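Local atomic coordinates of osmotically inducible protein OsmC (Psychrobacter arcticus, PDB entry 2PN2), a protein that is of uncharacterised function but probably acts as a thiol-dependent peroxidase in osmotic-stress and detoxification responses. Residues A[67-72]-A[132-137]; A[106-111]-A[143-148]; A[72-77]-A[111-116]; A[60-65]-A[95-100]; A[78-83]-A[125-130]. All coordinates share one frame; numbering follows the deposited sequence.

Contact 1: residues A[67-72]-A[132-137]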
# COMPACT_ATOMS: atom_id res chain seq x y z
N THR A 67 3.80 0.62 -4.57
CA THR A 67 3.68 2.08 -4.75
C THR A 67 3.75 2.89 -3.45
O THR A 67 4.32 3.98 -3.44
CB THR A 67 2.41 2.42 -5.56
OG1 THR A 67 2.39 1.60 -6.73
CG2 THR A 67 2.38 3.91 -5.94
N SER A 68 3.17 2.37 -2.37
CA SER A 68 3.21 3.03 -1.05
C SER A 68 4.65 3.23 -0.56
O SER A 68 4.94 4.25 0.04
CB SER A 68 2.38 2.28 0.02
OG SER A 68 3.01 1.11 0.48
N LEU A 69 5.55 2.27 -0.87
CA LEU A 69 6.96 2.38 -0.53
C LEU A 69 7.57 3.58 -1.21
O LEU A 69 8.22 4.37 -0.55
CB LEU A 69 7.76 1.13 -0.93
CG LEU A 69 9.26 1.14 -0.56
CD1 LEU A 69 9.49 1.46 0.96
CD2 LEU A 69 9.88 -0.22 -0.94
N ALA A 70 7.34 3.70 -2.52
CA ALA A 70 7.84 4.83 -3.31
C ALA A 70 7.25 6.17 -2.84
O ALA A 70 7.97 7.17 -2.73
CB ALA A 70 7.56 4.62 -4.80
N SER A 71 5.96 6.18 -2.56
CA SER A 71 5.31 7.40 -2.02
C SER A 71 5.89 7.82 -0.68
O SER A 71 6.13 9.01 -0.45
CB SER A 71 3.81 7.20 -1.85
OG SER A 71 3.21 7.25 -3.12
N CYS A 72 6.15 6.84 0.17
CA CYS A 72 6.73 7.09 1.48
C CYS A 72 8.14 7.68 1.35
O CYS A 72 8.47 8.66 2.04
CB CYS A 72 6.76 5.79 2.29
SG CYS A 72 7.25 6.05 3.96
N LEU A 132 15.58 4.98 2.51
CA LEU A 132 15.68 3.60 3.06
C LEU A 132 15.21 3.45 4.52
O LEU A 132 14.90 2.33 4.93
CB LEU A 132 17.09 3.02 2.87
CG LEU A 132 17.55 2.71 1.43
CD1 LEU A 132 18.95 2.04 1.44
CD2 LEU A 132 16.57 1.80 0.73
N THR A 133 15.15 4.54 5.28
CA THR A 133 14.69 4.51 6.68
C THR A 133 13.20 4.85 6.86
O THR A 133 12.72 4.87 8.01
CB THR A 133 15.52 5.49 7.60
OG1 THR A 133 15.12 6.86 7.40
CG2 THR A 133 17.01 5.33 7.38
N CYS A 134 12.46 5.08 5.76
CA CYS A 134 11.10 5.60 5.86
C CYS A 134 10.12 4.58 6.44
O CYS A 134 10.39 3.38 6.39
CB CYS A 134 10.61 6.14 4.51
SG CYS A 134 10.08 4.90 3.33
N PRO A 135 9.00 5.06 7.00
CA PRO A 135 8.09 4.12 7.66
C PRO A 135 7.62 2.88 6.89
O PRO A 135 7.62 1.80 7.47
CB PRO A 135 6.92 5.01 8.08
CG PRO A 135 7.57 6.31 8.35
CD PRO A 135 8.53 6.45 7.20
N VAL A 136 7.28 3.04 5.60
CA VAL A 136 6.88 1.90 4.77
C VAL A 136 8.10 0.98 4.53
O VAL A 136 7.94 -0.26 4.54
CB VAL A 136 6.21 2.31 3.45
CG1 VAL A 136 5.89 1.08 2.57
CG2 VAL A 136 4.95 3.09 3.75
N ALA A 137 9.31 1.54 4.38
CA ALA A 137 10.51 0.68 4.20
C ALA A 137 10.68 -0.28 5.40
O ALA A 137 11.01 -1.46 5.22
CB ALA A 137 11.79 1.51 4.00
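Cys72 and Cys134 bring their sulfurs to 3.1 Å between the two SG atoms, closer than two sulfurs normally touch, yet well beyond a disulfide bond. Cys72 reaches this point because its SG stands anti to the backbone N (chi1 -172°), carried outward from the helix toward the segment 132-137. There the SG also accepts a nearly straight hydrogen bond from Val136 N, 3.4 Å from N to SG, and rests against Pro135 CD. The sulfur is thus hemmed in by a thiol, a proline ring and one backbone N-H. Two cysteines facing each other, one on the long central helix and one in the turn after helix 121-132, recall the paired cysteines of OsmC and Ohr peroxidases and are consistent with such a redox site here. Beside the thiols the packing is close and apolar. The two methyls of Val136 straddle the helix surface: CG1 sits 3.5 Å from Leu69 CA, while CG2 meets Cys72 CB at 3.6 Å. Leu69 CD1 lies 3.4 Å from Ala137 N and also meets Ala137 CB, so branched and short side chains alike fill the seam. Ser68 OG touches Val136 CG1 too, although its hydrogen bond runs to Leu65 O of its own helix. Toward Pro135 the contact thins. This residue is partly exposed, gives the helix little beyond its CD atom, lies close to a bound sulfate and packs on Thr62 of the second subunit.

Contact 2: residues A[106-111]-A[143-148]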
# COMPACT_ATOMS: atom_id res chain seq x y z
N VAL A 106 5.44 -10.38 -2.67
CA VAL A 106 6.43 -9.45 -3.24
C VAL A 106 7.82 -9.89 -2.76
O VAL A 106 8.00 -10.19 -1.57
CB VAL A 106 6.16 -7.99 -2.78
CG1 VAL A 106 7.19 -6.99 -3.40
CG2 VAL A 106 4.72 -7.54 -3.12
N SER A 107 8.77 -9.97 -3.70
CA SER A 107 10.17 -10.33 -3.41
C SER A 107 11.13 -9.14 -3.62
O SER A 107 12.17 -9.06 -2.96
CB SER A 107 10.62 -11.52 -4.25
OG SER A 107 10.57 -11.24 -5.65
N GLU A 108 10.83 -8.26 -4.58
CA GLU A 108 11.65 -7.07 -4.82
C GLU A 108 10.77 -5.89 -5.21
O GLU A 108 9.71 -6.07 -5.83
CB GLU A 108 12.70 -7.31 -5.93
CG GLU A 108 13.44 -8.66 -5.87
CD GLU A 108 14.51 -8.82 -6.96
OE1 GLU A 108 14.85 -7.85 -7.66
OE2 GLU A 108 15.02 -9.95 -7.08
N VAL A 109 11.19 -4.69 -4.81
CA VAL A 109 10.57 -3.45 -5.27
C VAL A 109 11.71 -2.57 -5.75
O VAL A 109 12.60 -2.20 -4.94
CB VAL A 109 9.75 -2.73 -4.20
CG1 VAL A 109 9.20 -1.42 -4.76
CG2 VAL A 109 8.61 -3.60 -3.69
N HIS A 110 11.72 -2.25 -7.04
CA HIS A 110 12.76 -1.37 -7.61
C HIS A 110 12.14 -0.01 -7.80
O HIS A 110 11.06 0.10 -8.40
CB HIS A 110 13.33 -1.89 -8.94
CG HIS A 110 13.77 -3.32 -8.90
ND1 HIS A 110 13.95 -4.06 -10.04
CD2 HIS A 110 14.00 -4.17 -7.86
CE1 HIS A 110 14.33 -5.29 -9.72
NE2 HIS A 110 14.36 -5.38 -8.40
N ILE A 111 12.80 1.02 -7.26
CA ILE A 111 12.32 2.40 -7.31
C ILE A 111 13.42 3.22 -7.97
O ILE A 111 14.52 3.31 -7.43
CB ILE A 111 12.01 2.97 -5.89
CG1 ILE A 111 11.06 2.06 -5.11
CG2 ILE A 111 11.44 4.41 -5.97
CD1 ILE A 111 11.76 0.94 -4.36
N ASP A 143 12.94 -9.41 3.94
CA ASP A 143 13.50 -10.18 2.82
C ASP A 143 13.26 -9.57 1.43
O ASP A 143 13.85 -10.06 0.45
CB ASP A 143 13.00 -11.63 2.85
CG ASP A 143 13.51 -12.39 4.06
OD1 ASP A 143 14.37 -11.86 4.82
OD2 ASP A 143 13.07 -13.54 4.24
N ILE A 144 12.41 -8.55 1.35
CA ILE A 144 12.17 -7.83 0.11
C ILE A 144 13.39 -6.97 -0.21
O ILE A 144 13.88 -6.21 0.64
CB ILE A 144 10.88 -6.98 0.17
CG1 ILE A 144 9.68 -7.92 0.23
CG2 ILE A 144 10.74 -6.02 -1.05
CD1 ILE A 144 8.36 -7.25 0.57
N PHE A 145 13.92 -7.14 -1.43
CA PHE A 145 15.03 -6.32 -1.89
C PHE A 145 14.43 -4.96 -2.31
O PHE A 145 13.66 -4.89 -3.27
CB PHE A 145 15.83 -7.02 -3.02
CG PHE A 145 16.94 -6.19 -3.62
CD1 PHE A 145 17.72 -5.30 -2.84
CD2 PHE A 145 17.28 -6.36 -4.96
CE1 PHE A 145 18.76 -4.54 -3.42
CE2 PHE A 145 18.32 -5.62 -5.54
CZ PHE A 145 19.06 -4.70 -4.77
N GLN A 146 14.69 -3.93 -1.52
CA GLN A 146 14.27 -2.55 -1.82
C GLN A 146 15.43 -1.92 -2.59
O GLN A 146 16.44 -1.55 -1.99
CB GLN A 146 13.96 -1.78 -0.55
CG GLN A 146 12.86 -2.42 0.29
CD GLN A 146 12.56 -1.66 1.55
OE1 GLN A 146 12.52 -0.42 1.56
NE2 GLN A 146 12.30 -2.39 2.63
N LYS A 147 15.34 -1.89 -3.91
CA LYS A 147 16.40 -1.38 -4.79
C LYS A 147 16.08 0.04 -5.24
O LYS A 147 15.21 0.24 -6.08
CB LYS A 147 16.54 -2.29 -6.00
CG LYS A 147 17.70 -1.96 -6.94
CD LYS A 147 17.71 -2.93 -8.08
CE LYS A 147 18.84 -2.65 -9.06
NZ LYS A 147 18.87 -3.65 -10.17
N VAL A 148 16.81 1.01 -4.70
CA VAL A 148 16.63 2.41 -5.02
C VAL A 148 17.81 2.91 -5.86
O VAL A 148 18.97 2.71 -5.49
CB VAL A 148 16.47 3.26 -3.75
CG1 VAL A 148 16.18 4.71 -4.11
CG2 VAL A 148 15.35 2.69 -2.86
O HOH W 1 14.08 -10.99 -2.17
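Ser107 O is gripped by two donors from the neighbouring strand's side: Phe145 N at 3.0 Å from the oxygen, and a water that bridges it to Asp143 O. Ile144 CA adds a CH...O contact to the same carbonyl, 3.3 Å from CA to O. Where the pairing begins, Ile144 CD1 also packs on Val106 CB at 4.1 Å. Farther along, Phe145 O takes the N-H of Val109, Lys147 N donates to Val109 O, and Ile111 N closes on Lys147 O at 2.8 Å. This ladder pairs strands 105-114 and 145-150 in parallel, the two strands of a beta-alpha-beta unit whose helix is 121-132. On the opposite edge of strand 105-114, Ser107 and Glu108 both face Val98 in a classic beta bulge. The two faces of the sheet differ in character. One carries Glu108, His110, Phe145 and Lys147: Glu108 OE1 uses its anti lone pair to accept from His110 NE2 at 2.6 Å, the acceptor OE1 lying almost in the plane of the His110 ring, which should fix the ring's rotation. Lys147, fully extended, runs its aliphatic chain over the ring, with CD 4.0 Å from the His110 centroid in a CH-pi contact. A lysine suits this place because its methylenes can cover a flat ring while its amino group travels on. The other face, with Val109, Ile111 and Val148, is largely apolar and lies under helix 61-83; there Ile111 CD1 approaches Val148 CG2.

Contact 3: residues A[72-77]-A[111-116]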
# COMPACT_ATOMS: atom_id res chain seq x y z
N CYS A 72 6.15 6.84 0.17
CA CYS A 72 6.73 7.09 1.48
C CYS A 72 8.14 7.68 1.35
O CYS A 72 8.47 8.66 2.04
CB CYS A 72 6.76 5.79 2.29
SG CYS A 72 7.25 6.05 3.96
N MSE A 73 8.93 7.11 0.44
CA MSE A 73 10.30 7.57 0.16
C MSE A 73 10.35 9.01 -0.34
O MSE A 73 11.15 9.80 0.17
CB MSE A 73 10.97 6.65 -0.86
CG MSE A 73 11.35 5.34 -0.27
SE MSE A 73 12.32 4.21 -1.53
CE MSE A 73 12.60 2.71 -0.35
N LEU A 74 9.49 9.34 -1.31
CA LEU A 74 9.39 10.71 -1.83
C LEU A 74 8.93 11.69 -0.74
O LEU A 74 9.41 12.82 -0.70
CB LEU A 74 8.49 10.80 -3.06
CG LEU A 74 8.93 10.16 -4.37
CD1 LEU A 74 7.87 10.40 -5.43
CD2 LEU A 74 10.28 10.70 -4.85
N THR A 75 8.02 11.25 0.13
CA THR A 75 7.47 12.09 1.21
C THR A 75 8.55 12.43 2.24
O THR A 75 8.72 13.60 2.60
CB THR A 75 6.25 11.43 1.87
OG1 THR A 75 5.26 11.15 0.86
CG2 THR A 75 5.64 12.32 2.96
N ILE A 76 9.29 11.41 2.70
CA ILE A 76 10.38 11.63 3.68
C ILE A 76 11.54 12.40 3.05
O ILE A 76 12.18 13.20 3.75
CB ILE A 76 10.83 10.31 4.38
CG1 ILE A 76 11.57 10.64 5.68
CG2 ILE A 76 11.66 9.44 3.45
CD1 ILE A 76 12.06 9.43 6.45
N ILE A 77 11.81 12.19 1.74
CA ILE A 77 12.79 13.03 0.99
C ILE A 77 12.29 14.48 0.94
O ILE A 77 13.09 15.40 1.13
CB ILE A 77 13.12 12.48 -0.45
CG1 ILE A 77 14.00 11.24 -0.34
CG2 ILE A 77 13.87 13.55 -1.28
CD1 ILE A 77 14.11 10.42 -1.64
N ILE A 111 12.80 1.02 -7.26
CA ILE A 111 12.32 2.40 -7.31
C ILE A 111 13.42 3.22 -7.97
O ILE A 111 14.52 3.31 -7.43
CB ILE A 111 12.01 2.97 -5.89
CG1 ILE A 111 11.06 2.06 -5.11
CG2 ILE A 111 11.44 4.41 -5.97
CD1 ILE A 111 11.76 0.94 -4.36
N ALA A 112 13.15 3.74 -9.17
CA ALA A 112 14.09 4.59 -9.90
C ALA A 112 13.63 6.02 -9.70
O ALA A 112 12.58 6.42 -10.23
CB ALA A 112 14.10 4.23 -11.39
N ILE A 113 14.41 6.80 -8.94
CA ILE A 113 14.05 8.20 -8.62
C ILE A 113 14.80 9.19 -9.54
O ILE A 113 16.01 9.15 -9.62
CB ILE A 113 14.31 8.54 -7.14
CG1 ILE A 113 13.62 7.53 -6.21
CG2 ILE A 113 13.85 9.97 -6.85
CD1 ILE A 113 13.77 7.86 -4.72
N THR A 114 14.05 10.07 -10.20
CA THR A 114 14.62 11.08 -11.09
C THR A 114 14.24 12.45 -10.52
O THR A 114 13.07 12.81 -10.48
CB THR A 114 14.16 10.89 -12.56
OG1 THR A 114 14.53 9.57 -12.99
CG2 THR A 114 14.81 11.91 -13.51
N PHE A 115 15.24 13.17 -10.03
CA PHE A 115 15.06 14.51 -9.50
C PHE A 115 14.90 15.54 -10.61
O PHE A 115 15.49 15.41 -11.69
CB PHE A 115 16.20 14.88 -8.56
CG PHE A 115 16.12 14.18 -7.25
CD1 PHE A 115 15.35 14.71 -6.22
CD2 PHE A 115 16.74 12.94 -7.07
CE1 PHE A 115 15.24 14.04 -4.99
CE2 PHE A 115 16.64 12.26 -5.85
CZ PHE A 115 15.89 12.81 -4.81
N ASN A 116 14.06 16.55 -10.33
CA ASN A 116 13.82 17.66 -11.26
C ASN A 116 15.08 18.50 -11.57
O ASN A 116 15.25 18.96 -12.70
CB ASN A 116 12.69 18.58 -10.73
CG ASN A 116 12.99 19.18 -9.35
OD1 ASN A 116 13.68 18.56 -8.53
ND2 ASN A 116 12.47 20.38 -9.09
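Ile77 and Ile113 meet tip to tip, their CD1 methyls 4.0 Å apart, between helix 72-77 and the strand. Ile77 is forked to serve two neighbours. With CG1 beside the backbone N (chi1 -73°), its long branch descends to Ile113, while CG2, anti to that N, lies 4.0 Å from Phe115 CE1. The methyl comes in at the edge of the Phe115 ring, near its plane, rather than over a face. One turn earlier, Leu74 and Ile113 slide past each other in opposite directions, and Leu74 CD2 touches Ile113 CG2 at 4.2 Å. Ile113 is therefore pinned through both of its branches, which is what a beta-branched residue offers in a strand that faces a helix. Met73, present as selenomethionine, extends its flexible chain to bring SE 4.4 Å from Ile111 CD1, a looser touch. All the residues that meet here are buried, and apolar side chains alone carry the contact.

The next shell holds these groups in place. Phe115 leans on the ring of Phe127, the two planes about 25° apart, and Ile77 also packs on Phe127 and Ala131 of helix 121-132. Met73 continues onto Val148, and Leu74 onto Ala93 of the same chain and onto Val25 of the second subunit. Ile113 is fixed to strand 145-150 by backbone bonds with Ile149. The segments' axes approach to 11.2 Å and cross at -36°, the helix-on-sheet layer of the alpha+beta OsmC fold, in which the long central helix lies across the mixed sheet.

Contact 4: residues A[60-65]-A[95-100]. With SO4 (sulfate ion), chain D.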
# COMPACT_ATOMS: atom_id res chain seq x y z
N SER A 60 -3.45 -3.25 -8.49
CA SER A 60 -3.73 -4.45 -7.70
C SER A 60 -3.33 -4.16 -6.25
O SER A 60 -2.62 -3.19 -6.01
CB SER A 60 -2.96 -5.67 -8.21
OG SER A 60 -1.59 -5.53 -7.90
N PRO A 61 -3.82 -4.95 -5.26
CA PRO A 61 -3.36 -4.74 -3.88
C PRO A 61 -1.83 -4.81 -3.71
O PRO A 61 -1.27 -3.93 -3.06
CB PRO A 61 -4.11 -5.82 -3.09
CG PRO A 61 -5.34 -6.04 -3.89
CD PRO A 61 -4.87 -5.99 -5.31
N THR A 62 -1.12 -5.76 -4.33
CA THR A 62 0.37 -5.75 -4.21
C THR A 62 1.01 -4.55 -4.97
O THR A 62 2.03 -3.99 -4.50
CB THR A 62 1.03 -7.09 -4.61
OG1 THR A 62 0.81 -7.36 -5.98
CG2 THR A 62 0.46 -8.21 -3.78
N ASP A 63 0.41 -4.13 -6.09
CA ASP A 63 0.86 -2.88 -6.78
C ASP A 63 0.75 -1.71 -5.81
O ASP A 63 1.64 -0.87 -5.72
CB ASP A 63 0.03 -2.51 -8.02
CG ASP A 63 0.18 -3.47 -9.16
OD1 ASP A 63 1.19 -4.21 -9.22
OD2 ASP A 63 -0.76 -3.50 -9.99
N LEU A 64 -0.35 -1.68 -5.06
CA LEU A 64 -0.59 -0.62 -4.08
C LEU A 64 0.50 -0.62 -2.99
O LEU A 64 1.01 0.45 -2.63
CB LEU A 64 -2.00 -0.79 -3.49
CG LEU A 64 -2.72 0.42 -2.93
CD1 LEU A 64 -2.89 1.44 -4.04
CD2 LEU A 64 -4.09 -0.05 -2.42
N LEU A 65 0.87 -1.80 -2.49
CA LEU A 65 1.93 -1.91 -1.49
C LEU A 65 3.26 -1.41 -2.06
O LEU A 65 3.97 -0.66 -1.41
CB LEU A 65 2.11 -3.36 -1.03
CG LEU A 65 3.07 -3.65 0.11
CD1 LEU A 65 2.50 -3.10 1.37
CD2 LEU A 65 3.32 -5.16 0.23
N VAL A 95 8.25 2.62 -10.32
CA VAL A 95 8.17 1.49 -9.41
C VAL A 95 8.01 0.24 -10.23
O VAL A 95 7.15 0.17 -11.12
CB VAL A 95 6.97 1.62 -8.44
CG1 VAL A 95 6.95 0.42 -7.44
CG2 VAL A 95 6.99 2.95 -7.68
N THR A 96 8.87 -0.74 -9.95
CA THR A 96 8.82 -2.03 -10.62
C THR A 96 8.76 -3.05 -9.49
O THR A 96 9.48 -2.91 -8.52
CB THR A 96 10.09 -2.23 -11.51
OG1 THR A 96 10.03 -1.32 -12.63
CG2 THR A 96 10.18 -3.63 -12.05
N LYS A 97 7.88 -4.05 -9.59
CA LYS A 97 7.81 -5.08 -8.55
C LYS A 97 8.18 -6.42 -9.14
O LYS A 97 7.92 -6.66 -10.32
CB LYS A 97 6.43 -5.14 -7.87
CG LYS A 97 5.31 -5.73 -8.71
CD LYS A 97 4.03 -5.94 -7.93
CE LYS A 97 3.06 -6.71 -8.82
NZ LYS A 97 1.71 -6.73 -8.25
N VAL A 98 8.78 -7.27 -8.30
CA VAL A 98 9.06 -8.65 -8.65
C VAL A 98 8.31 -9.48 -7.60
O VAL A 98 8.31 -9.15 -6.39
CB VAL A 98 10.56 -8.99 -8.62
CG1 VAL A 98 10.80 -10.46 -9.07
CG2 VAL A 98 11.35 -8.02 -9.52
N MSE A 99 7.66 -10.54 -8.07
CA MSE A 99 6.94 -11.47 -7.21
C MSE A 99 7.72 -12.77 -7.14
O MSE A 99 8.50 -13.08 -8.05
CB MSE A 99 5.53 -11.77 -7.77
CG MSE A 99 4.65 -10.55 -8.02
SE MSE A 99 4.31 -9.48 -6.45
CE MSE A 99 3.07 -10.58 -5.48
N ALA A 100 7.53 -13.49 -6.03
CA ALA A 100 8.00 -14.85 -5.83
C ALA A 100 6.73 -15.69 -5.67
O ALA A 100 5.64 -15.15 -5.42
CB ALA A 100 8.87 -14.96 -4.59
S SO4 D . -1.72 -9.17 -6.61
O1 SO4 D . -1.05 -8.39 -7.67
O2 SO4 D . -2.29 -8.27 -5.60
O3 SO4 D . -2.80 -9.92 -7.25
O4 SO4 D . -0.77 -10.09 -6.00
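Lys97 starts with CG between its backbone N and carbonyl carbon (chi1 73°) and then runs fully extended, delivering NZ across the gap to Thr62 and Asp63 at the start of helix 61-83. Thr62 turns OG1 into the same kind of position (chi1 64°), which leaves the hydroxyl facing both the amine and a bound sulfate. Lys97 NZ forms a salt bridge with Asp63 OD1 at 2.7 Å, coming from above the carboxylate plane. A bond from NZ to Thr62 OG1 is modelled too short to be trusted in detail. Without the lysine amine, were an alanine here, Asp63 OD1 would probably lose its countercharge and sulfate O1 a weak donor. Asp63 has a second task: OD2 accepts from Ser60 N at 3.1 Å while Ser60 OG accepts from Asp63 N, the reciprocal pair of a capping box. Beyond it, the sulfate gathers donors. Its O1 takes Thr62 OG1 at 2.7 Å and Ser60 OG at 2.9 Å, with Lys97 NZ weakly, and its O2 takes Thr62 N at 3.0 Å; Arg104 NE joins from outside. Met99, a selenomethionine bent at chi2 and chi3, brings CE 3.9 Å from Thr62 CG2. The ion probably came from the crystallisation liquor, yet hydroxyls, basic side chains and a backbone N-H gathered in this way make an anion site at a helix N-terminus.

Contact 5: residues A[78-83]-A[125-130]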
# COMPACT_ATOMS: atom_id res chain seq x y z
N GLY A 78 10.99 14.68 0.72
CA GLY A 78 10.37 16.02 0.73
C GLY A 78 10.55 16.78 2.04
O GLY A 78 10.78 17.98 2.03
N ILE A 79 10.44 16.07 3.16
CA ILE A 79 10.68 16.65 4.50
C ILE A 79 12.13 17.10 4.60
O ILE A 79 12.40 18.20 5.08
CB ILE A 79 10.38 15.62 5.63
CG1 ILE A 79 8.88 15.32 5.70
CG2 ILE A 79 10.89 16.12 6.98
CD1 ILE A 79 8.48 14.31 6.78
N LYS A 80 13.05 16.26 4.14
CA LYS A 80 14.49 16.55 4.17
C LYS A 80 14.82 17.69 3.21
O LYS A 80 15.60 18.57 3.57
CB LYS A 80 15.34 15.31 3.83
CG LYS A 80 16.73 15.40 4.49
CD LYS A 80 16.67 14.88 5.94
CE LYS A 80 17.70 15.51 6.83
NZ LYS A 80 19.08 15.43 6.30
N ALA A 81 14.22 17.67 2.02
CA ALA A 81 14.39 18.76 1.02
C ALA A 81 13.84 20.08 1.50
O ALA A 81 14.38 21.13 1.15
CB ALA A 81 13.76 18.39 -0.33
N ARG A 82 12.75 20.03 2.29
CA ARG A 82 12.15 21.24 2.86
C ARG A 82 13.10 21.82 3.90
O ARG A 82 13.33 23.03 3.92
CB ARG A 82 10.78 20.97 3.49
CG ARG A 82 10.10 22.20 4.10
CD ARG A 82 8.77 21.85 4.71
NE ARG A 82 7.77 21.48 3.70
CZ ARG A 82 6.55 21.00 3.95
NH1 ARG A 82 6.12 20.79 5.19
NH2 ARG A 82 5.75 20.72 2.93
N ASP A 83 13.64 20.95 4.77
CA ASP A 83 14.60 21.39 5.80
C ASP A 83 15.89 21.96 5.20
O ASP A 83 16.46 22.87 5.76
CB ASP A 83 14.99 20.24 6.74
CG ASP A 83 13.86 19.78 7.65
OD1 ASP A 83 12.91 20.54 7.90
OD2 ASP A 83 13.96 18.63 8.15
N LYS A 125 23.12 11.26 -1.37
CA LYS A 125 23.37 10.30 -0.29
C LYS A 125 22.43 10.51 0.90
O LYS A 125 21.94 9.53 1.44
CB LYS A 125 24.84 10.34 0.15
CG LYS A 125 25.19 9.35 1.25
N ILE A 126 22.19 11.77 1.28
CA ILE A 126 21.22 12.10 2.35
C ILE A 126 19.85 11.58 1.93
O ILE A 126 19.21 10.81 2.68
CB ILE A 126 21.20 13.62 2.68
CG1 ILE A 126 22.49 14.02 3.41
CG2 ILE A 126 19.98 13.99 3.57
CD1 ILE A 126 22.82 15.58 3.47
N PHE A 127 19.42 11.94 0.72
CA PHE A 127 18.12 11.49 0.20
C PHE A 127 18.02 9.99 0.05
O PHE A 127 16.98 9.40 0.34
CB PHE A 127 17.74 12.16 -1.13
CG PHE A 127 17.57 13.65 -1.08
CD1 PHE A 127 17.24 14.35 0.10
CD2 PHE A 127 17.59 14.36 -2.28
CE1 PHE A 127 17.04 15.73 0.09
CE2 PHE A 127 17.37 15.74 -2.30
CZ PHE A 127 17.11 16.43 -1.11
N TYR A 128 19.11 9.37 -0.40
CA TYR A 128 19.14 7.91 -0.51
C TYR A 128 18.92 7.25 0.85
O TYR A 128 18.04 6.40 1.02
CB TYR A 128 20.48 7.45 -1.09
CG TYR A 128 20.57 5.97 -1.27
CD1 TYR A 128 19.95 5.36 -2.35
CD2 TYR A 128 21.25 5.16 -0.35
CE1 TYR A 128 20.01 3.97 -2.52
CE2 TYR A 128 21.32 3.76 -0.52
CZ TYR A 128 20.70 3.18 -1.61
OH TYR A 128 20.76 1.81 -1.81
N ASN A 129 19.75 7.66 1.81
CA ASN A 129 19.69 7.12 3.18
C ASN A 129 18.38 7.39 3.90
O ASN A 129 17.86 6.50 4.56
CB ASN A 129 20.87 7.62 4.02
CG ASN A 129 22.23 7.16 3.49
OD1 ASN A 129 22.34 6.17 2.78
ND2 ASN A 129 23.28 7.88 3.87
N THR A 130 17.85 8.62 3.76
CA THR A 130 16.56 8.98 4.38
C THR A 130 15.43 8.11 3.82
O THR A 130 14.60 7.63 4.58
CB THR A 130 16.20 10.47 4.20
OG1 THR A 130 17.33 11.29 4.51
CG2 THR A 130 15.07 10.85 5.14
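Two antiparallel helices pack here, their segments' axes 10.2 Å apart at 145°, with Lys80 and Ala81 of one against Ile126, Phe127 and Thr130 of the other. Lys80 is the long arm. It leaves its helix with CG anti to the backbone N (chi1 -153°), then bends at chi2 and again at chi4, so that the chain crosses Ile126 at about a right angle. Lys80 CG packs on Ile126 CG2 at 3.7 Å, NZ comes nearer still to that methyl in a tight approach that is no bond, and CD lies 3.9 Å from Thr130 OG1. That hydroxyl is engaged within its own helix, donating to Ile126 O at 2.7 Å, which makes a threonine comfortable against an aliphatic chain. Phe127 fills the other half: Lys80 CB meets the ring at its edge, and Ala81 CB stands 4.0 Å from Phe127 CZ, the small residue letting the ring come close. Replacing Lys80 with an alanine would probably uncover Ile126 CG2 and Thr130, opening a gap along the partly exposed seam. Around the pair, Phe127 packs on Ile86 and Leu119, Ala81 on Ile88 and Ile126 on Met84, in the loops leading to strand 92-100 and helix 121-132.

Helix 61-83 is the common thread: contacts 4, 1, 3 and 5 follow one another along it, and contact 2 builds the sheet on which it lies. Contacts 4 and 5 mark its ends, their centres about 25 Å apart. Contacts 1 and 3 share Cys72 and lie about 9 Å centre to centre, Cys134 CB touching Ile76 CG2 at 3.6 Å. Met73 SE sits 3.6 Å from Val148 CG2, joining contact 3 to contact 2, and Ala137 O probably accepts from Gln146 NE2. Within one chain the centres of contacts 1 and 4 are about 13 Å apart, but the dimer brings each anion site beside the other subunit's cysteine turn.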